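Local coordinates for signal recognition particle receptor FtsY (Sulfolobus acidocaldarius, PDB 5L3S), which serves as the receptor of the signal recognition particle, joining a helical bundle to a nucleotide-binding domain of the P-loop NTPase clan, at residues 118-123 and 280-285; 244-249 and 269-274; 102-107 and 216-221. One frame throughout, in Å; residues are numbered along the deposited sequence.

Contact 1 of 3, residues 118-123 and 280-285; sequences IAKVVN and DDLIPF
The peptide carbonyl of Asp-281 meets the ammonium end of Lys-120 obliquely: NZ lies 3.0 Å from Asp-281 O, tilted 33° out of the carbonyl plane, with a C=O...N angle of 140°. The second flat group is the amide of Asn-123, whose ND2 approaches the backbone N of Asp-280 at 4.1 Å, a distance of packing. With CG beside its own backbone N (chi1 -60°) and an extended chain beyond, Lys-120 runs out from the helix past the turn; its CD comes within 3.5 Å of Asp-281 O. Leu-282 fills the flank of this rod, with CB 4.1 Å from both Lys-120 CB and CD, while CD2 reaches Val-121 CG2 at 4.3 Å. Asp-281 is the centre of an inverse gamma turn, with Leu-282 N bonded to Asp-280 O at 2.7 Å. NZ is also hydrogen-bonded to Gly-276 O and weakly to O6 of the bound phosphoaminophosphonic acid-guanylate ester; two backbone carbonyls thus grip NZ of this pocket lysine and probably help to hold it near the base. The Asp-281 carboxylate is engaged differently, with OD2 accepting from Asn-278 N. Helix 114-127 thus lies against the start of strand 282-284, with Val-121 also on Leu-188 of strand 186-191, Ala-119 against helix 144-155, and Leu-282 touching Tyr-272 of strand 270-274.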
loop_
_atom_site.group_PDB
_atom_site.type_symbol
_atom_site.label_atom_id
_atom_site.label_comp_id
_atom_site.label_asym_id
_atom_site.label_seq_id
_atom_site.Cartn_x
_atom_site.Cartn_y
_atom_site.Cartn_z
ATOM N N ILE B 118 -10.462 12.213 -2.932
ATOM C CA ILE B 118 -11.299 13.173 -3.640
ATOM C C ILE B 118 -12.334 13.808 -2.711
ATOM O O ILE B 118 -12.525 15.029 -2.716
ATOM C CB ILE B 118 -11.949 12.529 -4.870
ATOM C CG1 ILE B 118 -10.934 12.516 -6.005
ATOM C CG2 ILE B 118 -13.197 13.300 -5.292
ATOM C CD1 ILE B 118 -11.402 11.745 -7.194
ATOM N N ALA B 119 -12.949 12.990 -1.866
ATOM C CA ALA B 119 -13.893 13.494 -0.873
ATOM C C ALA B 119 -13.250 14.490 0.104
ATOM O O ALA B 119 -13.854 15.502 0.462
ATOM C CB ALA B 119 -14.523 12.324 -0.118
ATOM N N LYS B 120 -12.031 14.200 0.550
ATOM C CA LYS B 120 -11.323 15.114 1.435
ATOM C C LYS B 120 -11.000 16.423 0.719
ATOM O O LYS B 120 -11.055 17.499 1.321
ATOM C CB LYS B 120 -10.001 14.487 1.919
ATOM C CG LYS B 120 -10.158 13.180 2.693
ATOM C CD LYS B 120 -8.784 12.640 3.079
ATOM C CE LYS B 120 -8.886 11.279 3.764
ATOM N NZ LYS B 120 -7.535 10.834 4.252
ATOM N N VAL B 121 -10.634 16.319 -0.556
ATOM C CA VAL B 121 -10.309 17.499 -1.344
ATOM C C VAL B 121 -11.556 18.356 -1.538
ATOM O O VAL B 121 -11.509 19.579 -1.400
ATOM C CB VAL B 121 -9.648 17.128 -2.695
ATOM C CG1 VAL B 121 -9.484 18.376 -3.578
ATOM C CG2 VAL B 121 -8.272 16.490 -2.455
ATOM N N VAL B 122 -12.683 17.726 -1.842
ATOM C CA VAL B 122 -13.952 18.462 -1.853
ATOM C C VAL B 122 -14.191 19.201 -0.538
ATOM O O VAL B 122 -14.554 20.379 -0.531
ATOM C CB VAL B 122 -15.159 17.521 -2.093
ATOM C CG1 VAL B 122 -16.480 18.292 -1.896
ATOM C CG2 VAL B 122 -15.086 16.926 -3.479
ATOM N N ASN B 123 -14.007 18.498 0.580
ATOM C CA ASN B 123 -14.182 19.131 1.886
ATOM C C ASN B 123 -13.267 20.342 2.080
ATOM O O ASN B 123 -13.693 21.376 2.590
ATOM C CB ASN B 123 -13.967 18.142 3.024
ATOM C CG ASN B 123 -14.276 18.741 4.367
ATOM O OD1 ASN B 123 -15.427 19.011 4.680
ATOM N ND2 ASN B 123 -13.243 18.961 5.173
ATOM N N ASP B 280 -11.982 15.526 7.080
ATOM C CA ASP B 280 -10.981 16.482 7.603
ATOM C C ASP B 280 -9.562 15.893 7.641
ATOM O O ASP B 280 -8.588 16.615 7.872
ATOM C CB ASP B 280 -11.395 16.917 9.011
ATOM C CG ASP B 280 -10.767 18.240 9.435
ATOM O OD1 ASP B 280 -10.604 19.131 8.570
ATOM O OD2 ASP B 280 -10.448 18.391 10.639
ATOM N N ASP B 281 -9.435 14.584 7.411
ATOM C CA ASP B 281 -8.137 13.909 7.608
ATOM C C ASP B 281 -7.134 14.114 6.469
ATOM O O ASP B 281 -6.655 13.165 5.859
ATOM C CB ASP B 281 -8.336 12.423 7.921
ATOM C CG ASP B 281 -9.099 12.214 9.218
ATOM O OD1 ASP B 281 -9.142 13.154 10.032
ATOM O OD2 ASP B 281 -9.665 11.126 9.424
ATOM N N LEU B 282 -6.815 15.375 6.205
ATOM C CA LEU B 282 -5.931 15.730 5.114
ATOM C C LEU B 282 -5.096 16.910 5.615
ATOM O O LEU B 282 -5.642 17.886 6.097
ATOM C CB LEU B 282 -6.759 16.159 3.895
ATOM C CG LEU B 282 -6.016 16.377 2.569
ATOM C CD1 LEU B 282 -5.593 15.077 1.953
ATOM C CD2 LEU B 282 -6.855 17.194 1.586
ATOM N N ILE B 283 -3.776 16.811 5.518
ATOM C CA ILE B 283 -2.914 17.919 5.911
ATOM C C ILE B 283 -1.968 18.315 4.780
ATOM O O ILE B 283 -1.595 17.482 3.962
ATOM C CB ILE B 283 -2.105 17.603 7.197
ATOM C CG1 ILE B 283 -1.306 16.312 7.021
ATOM C CG2 ILE B 283 -3.033 17.490 8.409
ATOM C CD1 ILE B 283 -0.330 16.040 8.183
ATOM N N PRO B 284 -1.587 19.603 4.719
ATOM C CA PRO B 284 -0.618 19.965 3.682
ATOM C C PRO B 284 0.739 19.383 4.035
ATOM O O PRO B 284 0.976 19.098 5.211
ATOM C CB PRO B 284 -0.576 21.502 3.749
ATOM C CG PRO B 284 -1.048 21.842 5.128
ATOM C CD PRO B 284 -2.068 20.776 5.469
ATOM N N PHE B 285 1.599 19.193 3.040
ATOM C CA PHE B 285 2.931 18.635 3.268
ATOM C C PHE B 285 3.900 19.759 3.572
ATOM O O PHE B 285 3.932 20.773 2.871
ATOM C CB PHE B 285 3.415 17.870 2.035
ATOM C CG PHE B 285 4.798 17.266 2.190
ATOM C CD1 PHE B 285 4.960 16.000 2.727
ATOM C CD2 PHE B 285 5.930 17.970 1.792
ATOM C CE1 PHE B 285 6.223 15.446 2.870
ATOM C CE2 PHE B 285 7.191 17.424 1.931
ATOM C CZ PHE B 285 7.333 16.152 2.470
#

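Contact 2 of 3, residues 244-249 and 269-274; sequences AVILTK and PVVYMG. With GNP (phosphoaminophosphonic acid-guanylate ester), chain R.
Leu-247 and Val-270 interlock at about a right angle: CG of the leucine lodges near the fork of the valine, 3.8 Å from Val-270 CG1. On the sheet face that carries Ile-246 and Tyr-272, Ile-246 CD1 comes obliquely to the tyrosine ring, 4.0 Å from Tyr-272 CD2. Ile-246 CG1 also touches Val-271 CG2, which sits between the valine's backbone N and carbonyl carbon, while the other methyl, CG1, rests 3.7 Å from Ala-244 CB. Val-271 is the extra residue in strand 270-274: Val-245 pairs with Val-270 but Leu-247 with Met-273, so three residues advance against two. This beta bulge, with a helix-like psi of -32° at Val-271, leaves the N-H of Tyr-272 aimed at Val-245 O but with N 4.0 Å from that oxygen, buried and without a partner. Around it the parallel pairing of this beta-alpha-beta unit holds, Val-271 N reaching Val-245 O at 2.9 Å and Gly-274 N reaching Leu-247 O at 2.8 Å. From Thr-248, the last residue of its strand, to Asp-251 the sequence Thr-Lys-Val-Asp matches the family's guanine-recognition motif. Lys-249 sets CG over one face of the base, 3.7 Å from C5 of the ligand, and passes on by the ribose, while its NZ is held by the Asp-222 salt bridge, by Gly-111 O and by the backbone of a neighbouring protein chain. Its backbone N donates to the ligand's O6 at 2.9 Å (155° at hydrogen), Lys-120 NZ adds a weak bond to O6, and Asp-251 OD1 also binds the ligand, consistent with guanine recognition as in relatives.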
loop_
_atom_site.group_PDB
_atom_site.type_symbol
_atom_site.label_atom_id
_atom_site.label_comp_id
_atom_site.label_asym_id
_atom_site.label_seq_id
_atom_site.Cartn_x
_atom_site.Cartn_y
_atom_site.Cartn_z
ATOM N N ALA B 244 1.790 16.549 -9.092
ATOM C CA ALA B 244 2.045 16.381 -7.662
ATOM C C ALA B 244 1.507 15.053 -7.126
ATOM O O ALA B 244 0.798 14.328 -7.817
ATOM C CB ALA B 244 1.463 17.528 -6.873
ATOM N N VAL B 245 1.846 14.755 -5.875
ATOM C CA VAL B 245 1.444 13.500 -5.266
ATOM C C VAL B 245 0.686 13.803 -3.982
ATOM O O VAL B 245 1.017 14.760 -3.268
ATOM C CB VAL B 245 2.707 12.658 -4.939
ATOM C CG1 VAL B 245 2.391 11.517 -3.986
ATOM C CG2 VAL B 245 3.342 12.143 -6.227
ATOM N N ILE B 246 -0.324 12.994 -3.691
ATOM C CA ILE B 246 -0.883 12.934 -2.348
ATOM C C ILE B 246 -0.564 11.549 -1.763
ATOM O O ILE B 246 -0.804 10.533 -2.407
ATOM C CB ILE B 246 -2.412 13.223 -2.353
ATOM C CG1 ILE B 246 -2.661 14.705 -2.699
ATOM C CG2 ILE B 246 -3.041 12.867 -0.998
ATOM C CD1 ILE B 246 -4.156 15.078 -2.890
ATOM N N LEU B 247 0.004 11.530 -0.557
ATOM C CA LEU B 247 0.340 10.285 0.142
ATOM C C LEU B 247 -0.749 9.966 1.146
ATOM O O LEU B 247 -1.099 10.821 1.964
ATOM C CB LEU B 247 1.652 10.465 0.923
ATOM C CG LEU B 247 2.919 10.792 0.148
ATOM C CD1 LEU B 247 4.128 10.750 1.094
ATOM C CD2 LEU B 247 3.086 9.794 -0.978
ATOM N N THR B 248 -1.267 8.736 1.116
ATOM C CA THR B 248 -2.365 8.353 2.006
ATOM C C THR B 248 -1.932 7.423 3.144
ATOM O O THR B 248 -0.839 6.856 3.116
ATOM C CB THR B 248 -3.448 7.588 1.220
ATOM O OG1 THR B 248 -2.862 6.402 0.678
ATOM C CG2 THR B 248 -4.012 8.459 0.070
ATOM N N LYS B 249 -2.814 7.270 4.134
ATOM C CA LYS B 249 -2.670 6.267 5.180
ATOM C C LYS B 249 -1.445 6.498 6.048
ATOM O O LYS B 249 -0.881 5.563 6.592
ATOM C CB LYS B 249 -2.656 4.847 4.583
ATOM C CG LYS B 249 -3.875 4.541 3.711
ATOM C CD LYS B 249 -3.760 3.151 3.030
ATOM C CE LYS B 249 -4.770 3.054 1.852
ATOM N NZ LYS B 249 -4.595 1.799 1.047
ATOM N N PRO B 269 6.668 16.938 -6.113
ATOM C CA PRO B 269 6.297 17.289 -4.739
ATOM C C PRO B 269 5.102 16.495 -4.204
ATOM O O PRO B 269 4.212 16.104 -4.954
ATOM C CB PRO B 269 5.910 18.760 -4.866
ATOM C CG PRO B 269 5.316 18.857 -6.259
ATOM C CD PRO B 269 6.159 17.909 -7.099
ATOM N N VAL B 270 5.097 16.268 -2.898
ATOM C CA VAL B 270 3.913 15.822 -2.198
ATOM C C VAL B 270 3.197 17.082 -1.755
ATOM O O VAL B 270 3.825 17.967 -1.167
ATOM C CB VAL B 270 4.283 14.998 -0.957
ATOM C CG1 VAL B 270 3.025 14.613 -0.173
ATOM C CG2 VAL B 270 5.085 13.749 -1.352
ATOM N N VAL B 271 1.904 17.202 -2.055
ATOM C CA VAL B 271 1.174 18.420 -1.681
ATOM C C VAL B 271 0.288 18.240 -0.440
ATOM O O VAL B 271 0.089 19.182 0.324
ATOM C CB VAL B 271 0.348 19.004 -2.860
ATOM C CG1 VAL B 271 1.266 19.660 -3.878
ATOM C CG2 VAL B 271 -0.516 17.905 -3.505
ATOM N N TYR B 272 -0.246 17.038 -0.239
ATOM C CA TYR B 272 -1.041 16.771 0.954
ATOM C C TYR B 272 -0.778 15.367 1.458
ATOM O O TYR B 272 -0.269 14.530 0.734
ATOM C CB TYR B 272 -2.541 16.895 0.662
ATOM C CG TYR B 272 -2.951 18.248 0.205
ATOM C CD1 TYR B 272 -3.161 19.265 1.118
ATOM C CD2 TYR B 272 -3.114 18.525 -1.143
ATOM C CE1 TYR B 272 -3.527 20.533 0.713
ATOM C CE2 TYR B 272 -3.468 19.798 -1.569
ATOM C CZ TYR B 272 -3.679 20.795 -0.635
ATOM O OH TYR B 272 -4.037 22.057 -1.042
ATOM N N MET B 273 -1.125 15.123 2.716
ATOM C CA MET B 273 -1.103 13.772 3.245
ATOM C C MET B 273 -2.445 13.400 3.873
ATOM O O MET B 273 -3.023 14.176 4.637
ATOM C CB MET B 273 0.014 13.634 4.269
ATOM C CG MET B 273 1.407 13.605 3.633
ATOM S SD MET B 273 2.617 13.652 4.927
ATOM C CE MET B 273 2.153 15.231 5.626
ATOM N N GLY B 274 -2.915 12.202 3.554
ATOM C CA GLY B 274 -4.099 11.645 4.179
ATOM C C GLY B 274 -3.744 10.989 5.493
ATOM O O GLY B 274 -2.788 10.232 5.578
HETATM P PG GNP R . -9.886 1.779 -6.116
HETATM O O1G GNP R . -10.820 2.781 -6.755
HETATM O O2G GNP R . -10.499 0.389 -6.027
HETATM O O3G GNP R . -8.566 1.608 -6.836
HETATM N N3B GNP R . -9.570 2.259 -4.623
HETATM P PB GNP R . -9.171 3.801 -4.295
HETATM O O1B GNP R . -10.158 4.704 -4.888
HETATM O O2B GNP R . -7.794 4.042 -4.754
HETATM O O3A GNP R . -9.221 3.901 -2.785
HETATM P PA GNP R . -10.417 4.135 -1.852
HETATM O O1A GNP R . -10.753 5.594 -1.782
HETATM O O2A GNP R . -11.539 3.200 -2.170
HETATM O "O5'" GNP R . -9.863 3.826 -0.417
HETATM C "C5'" GNP R . -9.450 2.483 -0.008
HETATM C "C4'" GNP R . -9.534 2.385 1.506
HETATM O "O4'" GNP R . -8.464 3.182 2.136
HETATM C "C3'" GNP R . -10.831 2.910 2.089
HETATM O "O3'" GNP R . -11.168 2.123 3.217
HETATM C "C2'" GNP R . -10.462 4.335 2.540
HETATM O "O2'" GNP R . -11.290 4.771 3.602
HETATM C "C1'" GNP R . -9.058 4.033 3.087
HETATM N N9 GNP R . -8.226 5.231 3.188
HETATM C C8 GNP R . -7.980 6.185 2.237
HETATM N N7 GNP R . -7.161 7.139 2.641
HETATM C C5 GNP R . -6.855 6.764 3.947
HETATM C C6 GNP R . -6.024 7.394 4.899
HETATM O O6 GNP R . -5.402 8.454 4.739
HETATM N N1 GNP R . -5.992 6.704 6.114
HETATM C C2 GNP R . -6.670 5.518 6.351
HETATM N N2 GNP R . -6.548 4.961 7.555
HETATM N N3 GNP R . -7.452 4.923 5.458
HETATM C C4 GNP R . -7.501 5.600 4.293
#

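Contact 3 of 3, residues 102-107 and 216-221; sequences FVIIFF and FRILIL
Phe-216 and Ile-218 turn both N and O toward strand 102-107, and each of these atoms is satisfied there. Phe-216 N donates to Val-103 O, the most bent bond of the set at 143°, and Phe-216 O accepts Ile-105 N at 3.1 Å. Ile-218 N then meets Ile-105 O at 2.9 Å, and Ile-218 O takes Phe-107 N together with a longer CA-H contact from Phe-106. Last comes Ile-220 N to Phe-107 O, the straightest at 169° and 2.8 Å long. Such regular parallel pairing belongs to the central sheet of the P-loop NTPase fold, in which strand 102-107 leads into the phosphate-binding loop. Groups facing outward find partners too: Ile-104 bonds along the backbone of strand 186-191, Arg-217 N to Asp-243 OD2, and Phe-106 O to the hydroxyl of Thr-191. Arg-217 NH1 donates to Gly-241 O and also bonds a glycerol, probably from the crystallisation liquor. Side chains also meet on both faces. Ile-218 CD1 sits 3.7 Å from Phe-106 CE2 and 3.8 Å from Ile-104 CG2, while Phe-102 CE1 touches Phe-216 CB at 3.7 Å. On the other face, the Phe-107 ring leans back over the partner strand because CG lies between its backbone N and carbonyl carbon (chi1 53°), which puts Ile-218 O over one face and CE2 4.1 Å from Arg-217 CB.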
loop_
_atom_site.group_PDB
_atom_site.type_symbol
_atom_site.label_atom_id
_atom_site.label_comp_id
_atom_site.label_asym_id
_atom_site.label_seq_id
_atom_site.Cartn_x
_atom_site.Cartn_y
_atom_site.Cartn_z
ATOM N N PHE B 102 -11.636 24.786 -12.941
ATOM C CA PHE B 102 -10.275 24.283 -12.819
ATOM C C PHE B 102 -10.420 22.770 -12.687
ATOM O O PHE B 102 -11.108 22.296 -11.795
ATOM C CB PHE B 102 -9.616 24.884 -11.570
ATOM C CG PHE B 102 -8.150 24.570 -11.432
ATOM C CD1 PHE B 102 -7.726 23.346 -10.915
ATOM C CD2 PHE B 102 -7.199 25.521 -11.771
ATOM C CE1 PHE B 102 -6.374 23.068 -10.776
ATOM C CE2 PHE B 102 -5.853 25.254 -11.636
ATOM C CZ PHE B 102 -5.435 24.026 -11.135
ATOM N N VAL B 103 -9.797 22.019 -13.591
ATOM C CA VAL B 103 -10.008 20.580 -13.678
ATOM C C VAL B 103 -8.838 19.793 -13.104
ATOM O O VAL B 103 -7.697 19.961 -13.531
ATOM C CB VAL B 103 -10.241 20.139 -15.136
ATOM C CG1 VAL B 103 -10.373 18.625 -15.223
ATOM C CG2 VAL B 103 -11.488 20.833 -15.710
ATOM N N ILE B 104 -9.139 18.942 -12.132
ATOM C CA ILE B 104 -8.130 18.117 -11.479
ATOM C C ILE B 104 -8.475 16.650 -11.682
ATOM O O ILE B 104 -9.635 16.260 -11.525
ATOM C CB ILE B 104 -8.115 18.391 -9.969
ATOM C CG1 ILE B 104 -8.009 19.900 -9.708
ATOM C CG2 ILE B 104 -6.981 17.602 -9.285
ATOM C CD1 ILE B 104 -7.962 20.263 -8.240
ATOM N N ILE B 105 -7.475 15.839 -12.020
ATOM C CA ILE B 105 -7.691 14.400 -12.151
ATOM C C ILE B 105 -6.803 13.687 -11.141
ATOM O O ILE B 105 -5.716 14.188 -10.788
ATOM C CB ILE B 105 -7.434 13.906 -13.604
ATOM C CG1 ILE B 105 -7.902 12.447 -13.799
ATOM C CG2 ILE B 105 -5.977 14.095 -13.982
ATOM C CD1 ILE B 105 -8.018 12.039 -15.279
ATOM N N PHE B 106 -7.294 12.547 -10.658
ATOM C CA PHE B 106 -6.612 11.741 -9.642
ATOM C C PHE B 106 -6.435 10.344 -10.222
ATOM O O PHE B 106 -7.393 9.775 -10.767
ATOM C CB PHE B 106 -7.477 11.656 -8.371
ATOM C CG PHE B 106 -7.741 12.987 -7.717
ATOM C CD1 PHE B 106 -8.652 13.884 -8.267
ATOM C CD2 PHE B 106 -7.091 13.341 -6.549
ATOM C CE1 PHE B 106 -8.895 15.107 -7.668
ATOM C CE2 PHE B 106 -7.323 14.569 -5.941
ATOM C CZ PHE B 106 -8.225 15.455 -6.497
ATOM N N PHE B 107 -5.221 9.799 -10.155
ATOM C CA PHE B 107 -5.017 8.415 -10.594
ATOM C C PHE B 107 -3.962 7.704 -9.747
ATOM O O PHE B 107 -3.290 8.319 -8.917
ATOM C CB PHE B 107 -4.676 8.339 -12.101
ATOM C CG PHE B 107 -3.512 9.226 -12.533
ATOM C CD1 PHE B 107 -2.191 8.799 -12.391
ATOM C CD2 PHE B 107 -3.749 10.457 -13.148
ATOM C CE1 PHE B 107 -1.126 9.611 -12.803
ATOM C CE2 PHE B 107 -2.699 11.267 -13.560
ATOM C CZ PHE B 107 -1.384 10.843 -13.384
ATOM N N PHE B 216 -4.564 20.186 -13.500
ATOM C CA PHE B 216 -3.689 19.638 -12.462
ATOM C C PHE B 216 -3.873 18.137 -12.434
ATOM O O PHE B 216 -4.998 17.659 -12.473
ATOM C CB PHE B 216 -4.044 20.231 -11.095
ATOM C CG PHE B 216 -2.888 20.279 -10.118
ATOM C CD1 PHE B 216 -1.820 21.140 -10.325
ATOM C CD2 PHE B 216 -2.895 19.490 -8.979
ATOM C CE1 PHE B 216 -0.759 21.195 -9.423
ATOM C CE2 PHE B 216 -1.839 19.539 -8.073
ATOM C CZ PHE B 216 -0.768 20.397 -8.299
ATOM N N ARG B 217 -2.770 17.387 -12.355
ATOM C CA ARG B 217 -2.854 15.931 -12.310
ATOM C C ARG B 217 -2.196 15.429 -11.020
ATOM O O ARG B 217 -1.070 15.799 -10.727
ATOM C CB ARG B 217 -2.116 15.304 -13.497
ATOM C CG ARG B 217 -2.545 15.742 -14.874
ATOM C CD ARG B 217 -1.621 15.117 -15.901
ATOM N NE ARG B 217 -1.941 15.531 -17.258
ATOM C CZ ARG B 217 -1.363 15.038 -18.349
ATOM N NH1 ARG B 217 -0.421 14.108 -18.248
ATOM N NH2 ARG B 217 -1.727 15.483 -19.547
ATOM N N ILE B 218 -2.903 14.596 -10.261
ATOM C CA ILE B 218 -2.407 14.141 -8.973
ATOM C C ILE B 218 -2.302 12.620 -8.931
ATOM O O ILE B 218 -3.293 11.918 -9.101
ATOM C CB ILE B 218 -3.305 14.595 -7.809
ATOM C CG1 ILE B 218 -3.415 16.128 -7.790
ATOM C CG2 ILE B 218 -2.750 14.085 -6.475
ATOM C CD1 ILE B 218 -4.312 16.662 -6.692
ATOM N N LEU B 219 -1.089 12.136 -8.705
ATOM C CA LEU B 219 -0.859 10.717 -8.476
ATOM C C LEU B 219 -1.084 10.439 -7.003
ATOM O O LEU B 219 -0.590 11.172 -6.138
ATOM C CB LEU B 219 0.570 10.343 -8.868
ATOM C CG LEU B 219 1.009 8.921 -8.459
ATOM C CD1 LEU B 219 0.195 7.869 -9.180
ATOM C CD2 LEU B 219 2.540 8.745 -8.679
ATOM N N ILE B 220 -1.853 9.392 -6.711
ATOM C CA ILE B 220 -2.024 8.953 -5.332
ATOM C C ILE B 220 -1.082 7.777 -5.021
ATOM O O ILE B 220 -1.054 6.795 -5.753
ATOM C CB ILE B 220 -3.479 8.546 -5.040
ATOM C CG1 ILE B 220 -4.447 9.680 -5.432
ATOM C CG2 ILE B 220 -3.632 8.192 -3.571
ATOM C CD1 ILE B 220 -4.112 11.000 -4.753
ATOM N N LEU B 221 -0.286 7.916 -3.962
ATOM C CA LEU B 221 0.586 6.842 -3.481
ATOM C C LEU B 221 0.223 6.484 -2.038
ATOM O O LEU B 221 -0.120 7.353 -1.237
ATOM C CB LEU B 221 2.079 7.253 -3.578
ATOM C CG LEU B 221 2.629 7.533 -4.989
ATOM C CD1 LEU B 221 4.030 8.147 -4.965
ATOM C CD2 LEU B 221 2.625 6.255 -5.855
#

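From the N terminus, strand 102-107 opens contact 3 and helix 114-127, the next element, opens contact 1. Strand 216-222 then closes contact 3 after more than a hundred residues, so these two loops cross. Contact 2 opens and closes through strands 244-248 and 270-274, in series with contact 3 and nested within contact 1, which strand 282-284 finally closes. All three reach one sheet: Leu-221 O and Thr-248 N, 3.0 Å apart, bring contacts 3 and 2 together, and Ile-283 O and Met-273 N, 2.7 Å apart, bring in contact 1 antiparallel at the edge. Helix 114-127 packs on the face that bears Phe-106, through Ile-118 and Val-121.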